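Local atomic coordinates of conserved domain protein (Streptococcus pneumoniae, PDB entry 4IAJ), a protein that is of unknown function but belongs to the DUF4649 family and folds as a small domain with helices packed on an antiparallel sheet. Residues Asn5-Thr10 with Val21-Tyr26; Glu27-Ser32 with Asp64-Leu69; Leu49-His54 with Gln72-Tyr77. One frame throughout, in Å; residues are numbered along the deposited sequence.

Interaction 1 of 3, residues Asn5-Thr10 with Val21-Tyr26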
loop_
_atom_site.group_PDB
_atom_site.type_symbol
_atom_site.label_atom_id
_atom_site.label_comp_id
_atom_site.label_asym_id
_atom_site.label_seq_id
_atom_site.Cartn_x
_atom_site.Cartn_y
_atom_site.Cartn_z
ATOM N N ASN B 5 29.082 13.384 -4.622
ATOM C CA ASN B 5 27.757 13.296 -3.998
ATOM C C ASN B 5 27.783 13.404 -2.482
ATOM O O ASN B 5 28.463 12.634 -1.799
ATOM C CB ASN B 5 27.104 11.982 -4.380
ATOM C CG ASN B 5 26.883 11.871 -5.860
ATOM O OD1 ASN B 5 26.305 12.766 -6.474
ATOM N ND2 ASN B 5 27.350 10.784 -6.451
HETATM N N MSE B 6 26.999 14.331 -1.953
HETATM C CA MSE B 6 26.907 14.482 -0.509
HETATM C C MSE B 6 26.370 13.237 0.189
HETATM O O MSE B 6 26.812 12.943 1.294
HETATM C CB MSE B 6 26.021 15.668 -0.154
HETATM C CG MSE B 6 26.690 16.461 0.958
HETATM SE SE MSE B 6 25.467 17.923 1.354
HETATM C CE MSE B 6 26.139 19.113 -0.065
ATOM N N ILE B 7 25.434 12.517 -0.437
ATOM C CA ILE B 7 24.868 11.288 0.140
ATOM C C ILE B 7 24.948 10.100 -0.830
ATOM O O ILE B 7 24.543 10.202 -1.981
ATOM C CB ILE B 7 23.416 11.484 0.611
ATOM C CG1 ILE B 7 23.372 12.580 1.667
ATOM C CG2 ILE B 7 22.863 10.195 1.202
ATOM C CD1 ILE B 7 22.002 12.842 2.241
ATOM N N GLU B 8 25.519 8.995 -0.348
ATOM C CA GLU B 8 25.528 7.725 -1.050
ATOM C C GLU B 8 25.032 6.673 -0.084
ATOM O O GLU B 8 25.438 6.651 1.070
ATOM C CB GLU B 8 26.920 7.366 -1.544
ATOM C CG GLU B 8 27.456 8.364 -2.558
ATOM C CD GLU B 8 28.531 7.794 -3.482
ATOM O OE1 GLU B 8 28.827 6.575 -3.409
ATOM O OE2 GLU B 8 29.070 8.580 -4.296
ATOM N N ILE B 9 24.116 5.833 -0.543
ATOM C CA ILE B 9 23.533 4.809 0.309
ATOM C C ILE B 9 23.612 3.466 -0.405
ATOM O O ILE B 9 23.179 3.344 -1.546
ATOM C CB ILE B 9 22.065 5.094 0.645
ATOM C CG1 ILE B 9 21.892 6.488 1.272
ATOM C CG2 ILE B 9 21.527 4.022 1.576
ATOM C CD1 ILE B 9 20.439 6.937 1.343
ATOM N N THR B 10 24.167 2.458 0.263
ATOM C CA THR B 10 24.205 1.129 -0.312
ATOM C C THR B 10 23.385 0.211 0.588
ATOM O O THR B 10 23.517 0.233 1.803
ATOM C CB THR B 10 25.635 0.607 -0.488
ATOM O OG1 THR B 10 26.349 1.432 -1.420
ATOM C CG2 THR B 10 25.614 -0.797 -1.030
ATOM N N VAL B 21 22.393 4.025 -4.272
ATOM C CA VAL B 21 21.748 5.251 -4.754
ATOM C C VAL B 21 22.538 6.432 -4.227
ATOM O O VAL B 21 23.155 6.337 -3.173
ATOM C CB VAL B 21 20.265 5.374 -4.354
ATOM C CG1 VAL B 21 19.451 4.299 -5.056
ATOM C CG2 VAL B 21 20.060 5.281 -2.844
ATOM N N THR B 22 22.526 7.531 -4.980
ATOM C CA THR B 22 23.280 8.719 -4.620
ATOM C C THR B 22 22.399 9.960 -4.712
ATOM O O THR B 22 21.447 10.014 -5.503
ATOM C CB THR B 22 24.519 8.927 -5.528
ATOM O OG1 THR B 22 24.105 9.179 -6.871
ATOM C CG2 THR B 22 25.411 7.705 -5.528
ATOM N N PHE B 23 22.728 10.950 -3.892
ATOM C CA PHE B 23 22.053 12.228 -3.924
ATOM C C PHE B 23 23.125 13.291 -3.970
ATOM O O PHE B 23 24.083 13.250 -3.194
ATOM C CB PHE B 23 21.093 12.358 -2.728
ATOM C CG PHE B 23 20.057 11.263 -2.689
ATOM C CD1 PHE B 23 18.859 11.394 -3.378
ATOM C CD2 PHE B 23 20.314 10.074 -2.016
ATOM C CE1 PHE B 23 17.929 10.379 -3.366
ATOM C CE2 PHE B 23 19.385 9.047 -2.006
ATOM C CZ PHE B 23 18.193 9.198 -2.674
ATOM N N GLU B 24 22.995 14.198 -4.938
ATOM C CA GLU B 24 23.986 15.243 -5.150
ATOM C C GLU B 24 23.976 16.196 -3.968
ATOM O O GLU B 24 25.030 16.602 -3.489
ATOM C CB GLU B 24 23.738 16.001 -6.456
ATOM C CG GLU B 24 24.871 16.971 -6.817
ATOM C CD GLU B 24 24.729 17.586 -8.207
ATOM O OE1 GLU B 24 24.040 16.995 -9.074
ATOM O OE2 GLU B 24 25.325 18.658 -8.439
ATOM N N SER B 25 22.785 16.518 -3.474
ATOM C CA SER B 25 22.645 17.342 -2.281
ATOM C C SER B 25 21.729 16.705 -1.233
ATOM O O SER B 25 20.963 15.770 -1.511
ATOM C CB SER B 25 22.109 18.730 -2.666
ATOM O OG SER B 25 20.740 18.664 -3.030
ATOM N N TYR B 26 21.808 17.241 -0.021
ATOM C CA TYR B 26 20.928 16.849 1.066
ATOM C C TYR B 26 19.471 17.135 0.708
ATOM O O TYR B 26 18.595 16.312 0.990
ATOM C CB TYR B 26 21.296 17.585 2.357
ATOM C CG TYR B 26 20.725 16.949 3.600
ATOM C CD1 TYR B 26 19.445 17.259 4.046
ATOM C CD2 TYR B 26 21.465 16.028 4.324
ATOM C CE1 TYR B 26 18.924 16.670 5.184
ATOM C CE2 TYR B 26 20.957 15.436 5.464
ATOM C CZ TYR B 26 19.689 15.756 5.890
ATOM O OH TYR B 26 19.206 15.162 7.032
HETATM O O HOH W 1 23.278 11.862 -7.310
#
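I7 and I9 pair with F23 and V21 across an antiparallel beta hairpin; the axes of 7-10 and 21-23 come within 4.7 Å at 166°. The backbone ladder has two hydrogen-bonded pairs. In the first, F23 N gives a short bond of 2.7 Å to I7 O, while I7 N reaches F23 O at a slacker 3.2 Å. In the second, I9 N donates to V21 O at 2.8 Å and V21 N returns the bond to I9 O. E8 and T22 form the non-hydrogen-bonded pair between them, and CA-H...O contacts link T22 to I7 O and E8 to V21 O. Just before I7 a classic beta bulge interrupts the regular pairing, M6 and I7 both facing F23; M6 N makes just a weak bond to E24 O at 3.4 Å.

On the face carrying E8 and T22, a water links the polar ends of N5 and T22, while E8 and T22 touch through carbon. The first torsion of T22 (chi1 65°) turns OG1 to the N5 end and CG2 to E8. Water 1 lies 2.8 Å from T22 OG1 and also hydrogen-bonds N5 OD1; the side chain of E8 runs alongside T22, CG to CG2 3.7 Å.

The other face is apolar. I7 splits its branches, CG2 meeting the F23 ring and CD1 reaching Y26 CD2 at 3.8 Å; I9 CD1 touches the same F23 ring at CE2. Near the bulge, the selenium of M6 comes close to Y26 N, a buried donor with no partner in the model.

S25 OG caps D28 N, starting helix 26-35, whose F29 meets F23 edge-to-face and also packs on I7 and I9. I65 and L69 of helix 65-71 touch I9 and I7 respectively, and strand 7-12 continues the sheet by pairing with strand 46-51.

Interaction 2 of 3, residues Glu27-Ser32 with Asp64-Leu69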
loop_
_atom_site.group_PDB
_atom_site.type_symbol
_atom_site.label_atom_id
_atom_site.label_comp_id
_atom_site.label_asym_id
_atom_site.label_seq_id
_atom_site.Cartn_x
_atom_site.Cartn_y
_atom_site.Cartn_z
ATOM N N GLU B 27 19.228 18.304 0.108
ATOM C CA GLU B 27 17.915 18.659 -0.419
ATOM C C GLU B 27 17.396 17.650 -1.446
ATOM O O GLU B 27 16.197 17.405 -1.489
ATOM C CB GLU B 27 17.939 20.057 -1.060
ATOM N N ASP B 28 18.268 17.074 -2.279
ATOM C CA ASP B 28 17.816 16.062 -3.251
ATOM C C ASP B 28 17.290 14.831 -2.498
ATOM O O ASP B 28 16.282 14.246 -2.871
ATOM C CB ASP B 28 18.917 15.624 -4.224
ATOM C CG ASP B 28 19.395 16.740 -5.131
ATOM O OD1 ASP B 28 18.636 17.703 -5.377
ATOM O OD2 ASP B 28 20.549 16.642 -5.608
ATOM N N PHE B 29 17.963 14.485 -1.410
ATOM C CA PHE B 29 17.557 13.357 -0.585
ATOM C C PHE B 29 16.210 13.634 0.089
ATOM O O PHE B 29 15.282 12.807 0.037
ATOM C CB PHE B 29 18.661 13.049 0.440
ATOM C CG PHE B 29 18.264 12.036 1.454
ATOM C CD1 PHE B 29 18.088 10.703 1.084
ATOM C CD2 PHE B 29 18.032 12.409 2.760
ATOM C CE1 PHE B 29 17.694 9.756 2.017
ATOM C CE2 PHE B 29 17.652 11.460 3.701
ATOM C CZ PHE B 29 17.474 10.143 3.328
ATOM N N GLU B 30 16.085 14.812 0.686
ATOM C CA GLU B 30 14.831 15.221 1.323
ATOM C C GLU B 30 13.665 15.224 0.338
ATOM O O GLU B 30 12.578 14.730 0.660
ATOM C CB GLU B 30 14.974 16.609 1.952
ATOM C CG GLU B 30 15.893 16.654 3.157
ATOM C CD GLU B 30 15.955 18.040 3.781
ATOM O OE1 GLU B 30 16.172 19.021 3.030
ATOM O OE2 GLU B 30 15.777 18.143 5.011
ATOM N N ARG B 31 13.894 15.785 -0.850
ATOM C CA ARG B 31 12.914 15.746 -1.920
ATOM C C ARG B 31 12.473 14.312 -2.218
ATOM O O ARG B 31 11.277 14.075 -2.396
ATOM C CB ARG B 31 13.454 16.366 -3.219
ATOM C CG ARG B 31 12.902 17.741 -3.546
ATOM C CD ARG B 31 13.116 18.089 -5.021
ATOM N NE ARG B 31 14.539 18.187 -5.359
ATOM C CZ ARG B 31 15.325 19.222 -5.056
ATOM N NH1 ARG B 31 14.840 20.282 -4.408
ATOM N NH2 ARG B 31 16.606 19.200 -5.402
ATOM N N SER B 32 13.426 13.376 -2.295
ATOM C CA SER B 32 13.088 11.968 -2.590
ATOM C C SER B 32 12.245 11.351 -1.468
ATOM O O SER B 32 11.327 10.551 -1.732
ATOM C CB SER B 32 14.337 11.107 -2.858
ATOM O OG SER B 32 15.026 10.754 -1.659
ATOM N N ASP B 64 14.699 4.396 7.743
ATOM C CA ASP B 64 15.026 5.156 8.961
ATOM C C ASP B 64 16.193 6.137 8.819
ATOM O O ASP B 64 16.541 6.841 9.783
ATOM C CB ASP B 64 15.349 4.186 10.101
ATOM C CG ASP B 64 14.123 3.583 10.719
ATOM O OD1 ASP B 64 13.027 4.171 10.597
ATOM O OD2 ASP B 64 14.257 2.528 11.367
ATOM N N ILE B 65 16.802 6.205 7.641
ATOM C CA ILE B 65 17.901 7.154 7.424
ATOM C C ILE B 65 17.485 8.608 7.570
ATOM O O ILE B 65 18.179 9.387 8.225
ATOM C CB ILE B 65 18.575 6.987 6.055
ATOM C CG1 ILE B 65 19.256 5.626 5.959
ATOM C CG2 ILE B 65 19.632 8.081 5.865
ATOM C CD1 ILE B 65 19.777 5.314 4.570
ATOM N N PHE B 66 16.344 8.970 6.992
ATOM C CA PHE B 66 15.861 10.350 7.062
ATOM C C PHE B 66 15.807 10.865 8.502
ATOM O O PHE B 66 16.293 11.945 8.797
ATOM C CB PHE B 66 14.481 10.460 6.384
ATOM C CG PHE B 66 13.925 11.852 6.346
ATOM C CD1 PHE B 66 14.289 12.731 5.341
ATOM C CD2 PHE B 66 13.020 12.280 7.299
ATOM C CE1 PHE B 66 13.779 14.019 5.296
ATOM C CE2 PHE B 66 12.505 13.562 7.259
ATOM C CZ PHE B 66 12.884 14.436 6.255
ATOM N N PHE B 67 15.233 10.082 9.404
ATOM C CA PHE B 67 15.107 10.508 10.798
ATOM C C PHE B 67 16.447 10.495 11.525
ATOM O O PHE B 67 16.745 11.414 12.278
ATOM C CB PHE B 67 14.080 9.627 11.506
ATOM C CG PHE B 67 12.715 9.741 10.898
ATOM C CD1 PHE B 67 11.924 10.849 11.162
ATOM C CD2 PHE B 67 12.261 8.796 9.978
ATOM C CE1 PHE B 67 10.674 10.985 10.583
ATOM C CE2 PHE B 67 11.007 8.930 9.387
ATOM C CZ PHE B 67 10.218 10.033 9.687
ATOM N N TYR B 68 17.244 9.454 11.301
ATOM C CA TYR B 68 18.608 9.388 11.841
ATOM C C TYR B 68 19.412 10.646 11.532
ATOM O O TYR B 68 19.970 11.258 12.437
ATOM C CB TYR B 68 19.334 8.151 11.299
ATOM C CG TYR B 68 20.821 8.064 11.625
ATOM C CD1 TYR B 68 21.274 7.558 12.853
ATOM C CD2 TYR B 68 21.766 8.447 10.683
ATOM C CE1 TYR B 68 22.637 7.457 13.126
ATOM C CE2 TYR B 68 23.119 8.347 10.942
ATOM C CZ TYR B 68 23.555 7.860 12.155
ATOM O OH TYR B 68 24.909 7.788 12.360
ATOM N N LEU B 69 19.482 11.018 10.256
ATOM C CA LEU B 69 20.278 12.165 9.833
ATOM C C LEU B 69 19.785 13.453 10.467
ATOM O O LEU B 69 20.584 14.295 10.854
ATOM C CB LEU B 69 20.279 12.305 8.305
ATOM C CG LEU B 69 21.118 11.282 7.545
ATOM C CD1 LEU B 69 21.055 11.535 6.044
ATOM C CD2 LEU B 69 22.566 11.291 8.022
#
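F29, whose ring spans the gap between the two helices, is also gripped at its backbone: S32 OG donates to F29 O at 2.7 Å, in the carbonyl plane and on a lone pair. This bond stays within helix 26-35. Across the contact there is no hydrogen bond, and the meeting is one of hydrocarbon surfaces.

The F29 ring lies against three residues of the other helix, I65, F66 and L69. With CG anti to the nitrogen of its own backbone (chi1 172°), it extends so that CZ lies 3.9 Å from CG2 of I65, and CE2 touches both F66 CD1 at 4.0 Å and L69 CD1 at 4.1 Å. F66 is met at the edge of its ring, near the plane, by F29 CE2 and by E30 CG, the latter 4.0 Å from F66 CE1. E30 crosses F66 at about a right angle.

Helices 26-35 and 65-71 lie on the same face of the antiparallel sheet. The axes of segments 27-32 and 65-69 make 136° and come no closer than 11.4 Å, a separation spanned mainly by the F29 ring, which reaches the backbone of the other helix at F66 as well as its side chains. I65 also packs on V46 and Y68 on L49, both of strand 46-51.

F66 also meets F66 of a second subunit, another copy of the protein, and E30 packs on M70 of that same subunit. D64 OD1 accepts a hydrogen bond from Q34 NE2 of the second subunit, and F67 packs on that Q34 of the second subunit.

Interaction 3 of 3, residues Leu49-His54 with Gln72-Tyr77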
loop_
_atom_site.group_PDB
_atom_site.type_symbol
_atom_site.label_atom_id
_atom_site.label_comp_id
_atom_site.label_asym_id
_atom_site.label_seq_id
_atom_site.Cartn_x
_atom_site.Cartn_y
_atom_site.Cartn_z
ATOM N N LEU B 49 26.345 3.971 4.557
ATOM C CA LEU B 49 25.783 5.319 4.462
ATOM C C LEU B 49 26.930 6.312 4.506
ATOM O O LEU B 49 27.626 6.401 5.506
ATOM C CB LEU B 49 24.807 5.586 5.598
ATOM C CG LEU B 49 24.356 7.029 5.821
ATOM C CD1 LEU B 49 23.560 7.551 4.625
ATOM C CD2 LEU B 49 23.526 7.126 7.084
ATOM N N THR B 50 27.104 7.067 3.424
ATOM C CA THR B 50 28.243 7.967 3.269
ATOM C C THR B 50 27.719 9.390 3.147
ATOM O O THR B 50 26.943 9.705 2.230
ATOM C CB THR B 50 29.094 7.600 2.033
ATOM O OG1 THR B 50 29.552 6.241 2.135
ATOM C CG2 THR B 50 30.297 8.489 1.919
ATOM N N TYR B 51 28.139 10.235 4.080
ATOM C CA TYR B 51 27.752 11.635 4.119
ATOM C C TYR B 51 28.971 12.531 3.894
ATOM O O TYR B 51 29.893 12.550 4.708
ATOM C CB TYR B 51 27.098 11.960 5.456
ATOM C CG TYR B 51 26.709 13.406 5.588
ATOM C CD1 TYR B 51 25.603 13.906 4.912
ATOM C CD2 TYR B 51 27.439 14.275 6.380
ATOM C CE1 TYR B 51 25.235 15.237 5.029
ATOM C CE2 TYR B 51 27.078 15.605 6.503
ATOM C CZ TYR B 51 25.971 16.078 5.824
ATOM O OH TYR B 51 25.591 17.389 5.934
ATOM N N LYS B 52 28.962 13.281 2.795
ATOM C CA LYS B 52 30.120 14.087 2.375
ATOM C C LYS B 52 31.408 13.271 2.359
ATOM O O LYS B 52 32.461 13.770 2.732
ATOM C CB LYS B 52 30.292 15.295 3.285
ATOM C CG LYS B 52 29.021 16.097 3.443
ATOM C CD LYS B 52 29.247 17.352 4.268
ATOM C CE LYS B 52 29.872 18.447 3.441
ATOM N NZ LYS B 52 29.525 19.765 4.029
ATOM N N GLY B 53 31.307 12.011 1.948
ATOM C CA GLY B 53 32.457 11.108 1.883
ATOM C C GLY B 53 32.808 10.368 3.163
ATOM O O GLY B 53 33.663 9.476 3.140
ATOM N N HIS B 54 32.176 10.738 4.279
ATOM C CA HIS B 54 32.399 10.064 5.554
ATOM C C HIS B 54 31.409 8.911 5.692
ATOM O O HIS B 54 30.190 9.111 5.559
ATOM C CB HIS B 54 32.229 11.033 6.722
ATOM C CG HIS B 54 33.225 12.148 6.733
ATOM N ND1 HIS B 54 33.033 13.325 6.040
ATOM C CD2 HIS B 54 34.422 12.268 7.355
ATOM C CE1 HIS B 54 34.073 14.118 6.228
ATOM N NE2 HIS B 54 34.929 13.500 7.021
ATOM N N GLN B 72 21.142 13.733 14.008
ATOM C CA GLN B 72 22.595 13.834 14.129
ATOM C C GLN B 72 23.070 15.288 14.072
ATOM O O GLN B 72 22.520 16.104 13.333
ATOM C CB GLN B 72 23.300 13.078 13.000
ATOM C CG GLN B 72 23.142 11.575 13.022
ATOM C CD GLN B 72 23.768 10.958 14.241
ATOM O OE1 GLN B 72 23.079 10.402 15.089
ATOM N NE2 GLN B 72 25.077 11.074 14.347
ATOM N N ASP B 73 24.097 15.601 14.855
ATOM C CA ASP B 73 24.838 16.847 14.683
ATOM C C ASP B 73 25.858 16.589 13.590
ATOM O O ASP B 73 26.865 15.939 13.829
ATOM C CB ASP B 73 25.524 17.296 15.980
ATOM C CG ASP B 73 26.466 18.500 15.775
ATOM O OD1 ASP B 73 26.358 19.198 14.749
ATOM O OD2 ASP B 73 27.323 18.753 16.648
ATOM N N LEU B 74 25.583 17.088 12.386
ATOM C CA LEU B 74 26.455 16.886 11.230
ATOM C C LEU B 74 27.481 18.004 11.055
ATOM O O LEU B 74 28.281 17.988 10.112
ATOM C CB LEU B 74 25.594 16.762 9.967
ATOM C CG LEU B 74 24.560 15.620 9.985
ATOM C CD1 LEU B 74 23.838 15.516 8.646
ATOM C CD2 LEU B 74 25.203 14.287 10.332
ATOM N N SER B 75 27.490 18.964 11.975
ATOM C CA SER B 75 28.429 20.089 11.886
ATOM C C SER B 75 29.887 19.640 11.875
ATOM O O SER B 75 30.742 20.350 11.346
ATOM C CB SER B 75 28.206 21.084 13.036
ATOM O OG SER B 75 28.479 20.481 14.282
ATOM N N GLN B 76 30.191 18.473 12.452
ATOM C CA GLN B 76 31.584 17.999 12.498
ATOM C C GLN B 76 32.082 17.590 11.121
ATOM O O GLN B 76 33.277 17.450 10.910
ATOM C CB GLN B 76 31.773 16.847 13.504
ATOM C CG GLN B 76 31.131 15.518 13.135
ATOM C CD GLN B 76 31.485 14.423 14.133
ATOM O OE1 GLN B 76 30.899 14.333 15.212
ATOM N NE2 GLN B 76 32.459 13.601 13.781
ATOM N N TYR B 77 31.165 17.419 10.177
ATOM C CA TYR B 77 31.535 17.219 8.787
ATOM C C TYR B 77 31.433 18.536 7.994
ATOM O O TYR B 77 31.618 18.532 6.768
ATOM C CB TYR B 77 30.645 16.134 8.178
ATOM C CG TYR B 77 30.519 14.884 9.040
ATOM C CD1 TYR B 77 31.552 13.960 9.126
ATOM C CD2 TYR B 77 29.364 14.633 9.758
ATOM C CE1 TYR B 77 31.434 12.818 9.911
ATOM C CE2 TYR B 77 29.235 13.503 10.543
ATOM C CZ TYR B 77 30.276 12.601 10.620
ATOM O OH TYR B 77 30.127 11.484 11.403
HETATM O O HOH W 2 27.496 18.948 7.285
#
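An aromatic cluster of Y51, H54 and Y77 joins the hairpin turn 51-54 to the C-terminal tail. Y77 touches both other rings. Its CD1 lies over one face of the H54 imidazole, 3.4 Å from CG, with the ring planes at 49°. Y77 CD2 is 3.9 Å from Y51 CD2, and these two rings are turned 74° from each other.

L74 completes the grip on Y51, whose CG stands anti to the backbone N (chi1 178°), carrying the phenol out to L74 and Y77. L74 CD1 makes a CH-pi contact over the tyrosine face, 3.9 Å from the Y51 ring centroid, while K52 CG covers the opposite face. The phenol end is tied by water 2, which accepts from Y51 OH at 2.8 Å and donates to L74 O at 3.1 Å.

The turn is of type I', from Y51 to H54, and joins strand 46-51 to strand 54-56, an edge strand of the sheet within this chain. It presents the side chains of Y51 and H54 to the returning tail, and H54 ND1 bonds weakly to Y51 O, in the plane of the imidazole.

In the tail, an Asx turn at D73 leads into the 3-10 segment: D73 OD1 receives both S75 N and S75 OG. K52 CD lies 3.6 Å from Y77 O, and the lysine amine goes on to hydrogen-bond N78 O. Y51 and Y77 also touch L56 of strand 54-56.

Interaction 2 is buried in the core, while interactions 1 and 3 lie nearer the surface. Interaction 1 closes first along the chain, and its strand 18-23 leads directly into helix 26-35 of interaction 2; interactions 2 and 3 alternate their segments, since helix 65-71 follows the turn at 51-54 and precedes the tail. Interactions 1 and 3 share the antiparallel sheet, where strands 7-12 and 46-51 are neighbours, and their centres are about 11 Å apart. The centre of interaction 2 lies about 10 Å from that of interaction 1 and 13 Å from that of interaction 3. L49 meets both I9 and I65, joining sheet to helix. Together the contacts fasten hairpin, helices and C-terminal tail into one compact domain.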